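Side-chain contact in excinuclease ABC, subunit A. (Deinococcus radiodurans, PDB 2VF7), which probably binds DNA and hydrolyses ATP as a zinc-containing UvrA-family ABC protein, serving in damage recognition during nucleotide excision repair: residues A[360-365]-A[389-394]. The protein carries 1 engineered substitution. Residues are numbered along the deposited sequence; the frame is centred on the assembly and turned at random.
Sequences LDVLLH and RLATQL
Val362 and Leu363, neighbours on helix 345-365, both press against the single methyl of Ala391 on helix 382-393. This is helix-helix packing in an ABC-type ATPase, and helix 382-393 begins within the family's signature motif. The small alanine lets the backbones come close, with Leu363 CA and Ala391 CA 5.7 Å apart.

In the tight part Leu363 and Ala391 are buried. Leu363 CD1 sits 3.6 Å from Ala391 CB, and the same leucine side chain also packs on the loop residues Thr114 and Tyr395. Val362 comes at the methyl from another side: with CG1 anti to the backbone N (chi1 167°), that branch extends across to Ala391 CB at 3.8 Å. Val362 CG1 also rests 3.5 Å from Ala391 O, an apolar methyl lying against a carbonyl oxygen.

Toward Leu394 the fit slackens. Val362 CG1 is 4.1 Å from Leu394 CB, and both residues are partly exposed. Leu394 has further neighbours on helix 417-428, packing on Ala423, Asn426 and Leu427. No hydrogen bond joins the two segments, so the contact between them is purely one of packing.

The opposite side of helix 382-393 does different work, since Arg389 turns away from Val362 and Leu363 and its NH1 hydrogen-bonds to Ser68 O of the second subunit. One helix thus packs inside its own chain and also meets the other. Bound ADP lies about 13 Å from the Leu363 side chain. Next to Arg389, the Gln393 amide folds back along the helix: NE2 donates to Arg389 O over 3.2 Å at 152°, with that oxygen in the plane of the amide and also accepting from Gln393 N.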
ATOM      1  N   LEU A 360      25.410   5.954  16.258  1.00 47.87           N
ATOM      2  CA  LEU A 360      25.753   4.877  17.184  1.00 47.43           C
ATOM      3  C   LEU A 360      25.652   5.273  18.656  1.00 47.28           C
ATOM      4  O   LEU A 360      25.303   4.444  19.489  1.00 47.37           O
ATOM      5  CB  LEU A 360      27.145   4.309  16.871  1.00 47.13           C
ATOM      6  CG  LEU A 360      27.224   3.245  15.777  1.00 45.68           C
ATOM      7  CD1 LEU A 360      28.564   3.269  15.072  1.00 44.52           C
ATOM      8  CD2 LEU A 360      26.951   1.873  16.363  1.00 45.17           C
ATOM      9  N   ASP A 361      25.936   6.535  18.965  1.00 47.30           N
ATOM     10  CA  ASP A 361      25.870   7.044  20.347  1.00 47.37           C
ATOM     11  C   ASP A 361      24.458   6.975  20.927  1.00 46.81           C
ATOM     12  O   ASP A 361      24.283   6.670  22.105  1.00 46.55           O
ATOM     13  CB  ASP A 361      26.435   8.477  20.454  1.00 47.24           C
ATOM     14  CG  ASP A 361      27.906   8.509  20.912  1.00 48.97           C
ATOM     15  OD1 ASP A 361      28.414   7.514  21.483  1.00 50.61           O
ATOM     16  OD2 ASP A 361      28.568   9.551  20.713  1.00 51.35           O
ATOM     17  N   VAL A 362      23.467   7.262  20.088  1.00 46.56           N
ATOM     18  CA  VAL A 362      22.045   7.151  20.448  1.00 46.50           C
ATOM     19  C   VAL A 362      21.673   5.732  20.924  1.00 46.51           C
ATOM     20  O   VAL A 362      21.045   5.571  21.974  1.00 46.25           O
ATOM     21  CB  VAL A 362      21.136   7.596  19.260  1.00 46.31           C
ATOM     22  CG1 VAL A 362      19.687   7.193  19.484  1.00 46.31           C
ATOM     23  CG2 VAL A 362      21.246   9.099  19.029  1.00 45.83           C
ATOM     24  N   LEU A 363      22.083   4.727  20.146  1.00 46.68           N
ATOM     25  CA  LEU A 363      21.877   3.305  20.450  1.00 47.17           C
ATOM     26  C   LEU A 363      22.627   2.875  21.710  1.00 47.59           C
ATOM     27  O   LEU A 363      22.088   2.161  22.561  1.00 47.28           O
ATOM     28  CB  LEU A 363      22.361   2.435  19.273  1.00 47.23           C
ATOM     29  CG  LEU A 363      21.654   2.307  17.907  1.00 47.29           C
ATOM     30  CD1 LEU A 363      20.275   1.662  18.044  1.00 47.23           C
ATOM     31  CD2 LEU A 363      21.550   3.614  17.133  1.00 47.09           C
ATOM     32  N   LEU A 364      23.879   3.319  21.804  1.00 48.07           N
ATOM     33  CA  LEU A 364      24.775   2.974  22.896  1.00 48.62           C
ATOM     34  C   LEU A 364      24.273   3.544  24.216  1.00 49.05           C
ATOM     35  O   LEU A 364      24.349   2.884  25.262  1.00 49.03           O
ATOM     36  CB  LEU A 364      26.177   3.505  22.589  1.00 48.67           C
ATOM     37  CG  LEU A 364      27.150   2.690  21.718  1.00 49.10           C
ATOM     38  CD1 LEU A 364      28.314   2.159  22.559  1.00 49.64           C
ATOM     39  CD2 LEU A 364      26.476   1.568  20.927  1.00 48.23           C
ATOM     40  N   HIS A 365      23.754   4.770  24.153  1.00 49.49           N
ATOM     41  CA  HIS A 365      23.214   5.466  25.320  1.00 49.74           C
ATOM     42  C   HIS A 365      21.908   4.821  25.805  1.00 49.39           C
ATOM     43  O   HIS A 365      21.551   4.942  26.979  1.00 49.50           O
ATOM     44  CB  HIS A 365      23.038   6.960  25.020  1.00 49.96           C
ATOM     45  CG  HIS A 365      24.318   7.749  25.085  1.00 51.37           C
ATOM     46  ND1 HIS A 365      25.565   7.157  25.139  1.00 52.37           N
ATOM     47  CD2 HIS A 365      24.541   9.086  25.084  1.00 52.21           C
ATOM     48  CE1 HIS A 365      26.496   8.093  25.192  1.00 52.42           C
ATOM     49  NE2 HIS A 365      25.901   9.274  25.160  1.00 52.49           N
ATOM     50  N   ARG A 389      13.846   0.757  17.964  1.00 58.96           N
ATOM     51  CA  ARG A 389      12.969   1.494  17.065  1.00 58.58           C
ATOM     52  C   ARG A 389      12.826   2.929  17.550  1.00 57.83           C
ATOM     53  O   ARG A 389      12.709   3.863  16.759  1.00 57.27           O
ATOM     54  CB  ARG A 389      11.633   0.797  16.940  1.00 58.78           C
ATOM     55  CG  ARG A 389      11.045   0.979  15.573  1.00 61.95           C
ATOM     56  CD  ARG A 389      10.652  -0.332  14.912  1.00 62.86           C
ATOM     57  NE  ARG A 389       9.203  -0.538  14.871  1.00 64.90           N
ATOM     58  CZ  ARG A 389       8.327   0.186  14.163  1.00 65.21           C
ATOM     59  NH1 ARG A 389       8.720   1.226  13.426  1.00 67.21           N
ATOM     60  NH2 ARG A 389       7.037  -0.126  14.207  1.00 63.30           N
ATOM     61  N   LEU A 390      12.858   3.069  18.870  1.00 57.11           N
ATOM     62  CA  LEU A 390      12.944   4.337  19.549  1.00 56.56           C
ATOM     63  C   LEU A 390      14.225   5.087  19.134  1.00 56.67           C
ATOM     64  O   LEU A 390      14.175   6.262  18.755  1.00 56.62           O
ATOM     65  CB  LEU A 390      12.923   4.085  21.054  1.00 56.00           C
ATOM     66  CG  LEU A 390      12.625   5.283  21.946  1.00 56.31           C
ATOM     67  CD1 LEU A 390      11.274   5.842  21.591  1.00 55.93           C
ATOM     68  CD2 LEU A 390      12.687   4.952  23.436  1.00 56.32           C
ATOM     69  N   ALA A 391      15.360   4.392  19.194  1.00 56.40           N
ATOM     70  CA  ALA A 391      16.654   4.960  18.859  1.00 56.11           C
ATOM     71  C   ALA A 391      16.660   5.464  17.424  1.00 56.48           C
ATOM     72  O   ALA A 391      17.153   6.564  17.152  1.00 56.58           O
ATOM     73  CB  ALA A 391      17.742   3.951  19.076  1.00 55.74           C
ATOM     74  N   THR A 392      16.070   4.682  16.518  1.00 56.34           N
ATOM     75  CA  THR A 392      16.057   5.012  15.078  1.00 56.25           C
ATOM     76  C   THR A 392      15.242   6.272  14.777  1.00 55.64           C
ATOM     77  O   THR A 392      15.554   7.027  13.847  1.00 55.13           O
ATOM     78  CB  THR A 392      15.526   3.821  14.247  1.00 56.34           C
ATOM     79  OG1 THR A 392      16.328   2.667  14.527  1.00 57.49           O
ATOM     80  CG2 THR A 392      15.599   4.113  12.773  1.00 56.40           C
ATOM     81  N   GLN A 393      14.201   6.480  15.575  1.00 55.22           N
ATOM     82  CA  GLN A 393      13.331   7.638  15.457  1.00 55.20           C
ATOM     83  C   GLN A 393      14.072   8.904  15.890  1.00 55.00           C
ATOM     84  O   GLN A 393      13.774  10.000  15.411  1.00 54.05           O
ATOM     85  CB  GLN A 393      12.088   7.473  16.344  1.00 54.81           C
ATOM     86  CG  GLN A 393      11.088   6.409  15.922  1.00 56.23           C
ATOM     87  CD  GLN A 393      10.990   6.170  14.412  1.00 57.59           C
ATOM     88  OE1 GLN A 393      10.407   6.963  13.655  1.00 57.46           O
ATOM     89  NE2 GLN A 393      11.545   5.045  13.976  1.00 58.41           N
ATOM     90  N   LEU A 394      15.016   8.736  16.815  1.00 55.45           N
ATOM     91  CA  LEU A 394      15.721   9.862  17.417  1.00 56.25           C
ATOM     92  C   LEU A 394      16.702  10.518  16.453  1.00 56.68           C
ATOM     93  O   LEU A 394      17.228  11.606  16.737  1.00 57.49           O
ATOM     94  CB  LEU A 394      16.401   9.460  18.727  1.00 56.67           C
ATOM     95  CG  LEU A 394      15.583   9.657  20.010  1.00 56.66           C
ATOM     96  CD1 LEU A 394      16.369   9.198  21.215  1.00 56.52           C
ATOM     97  CD2 LEU A 394      15.198  11.127  20.184  1.00 59.29           C
TER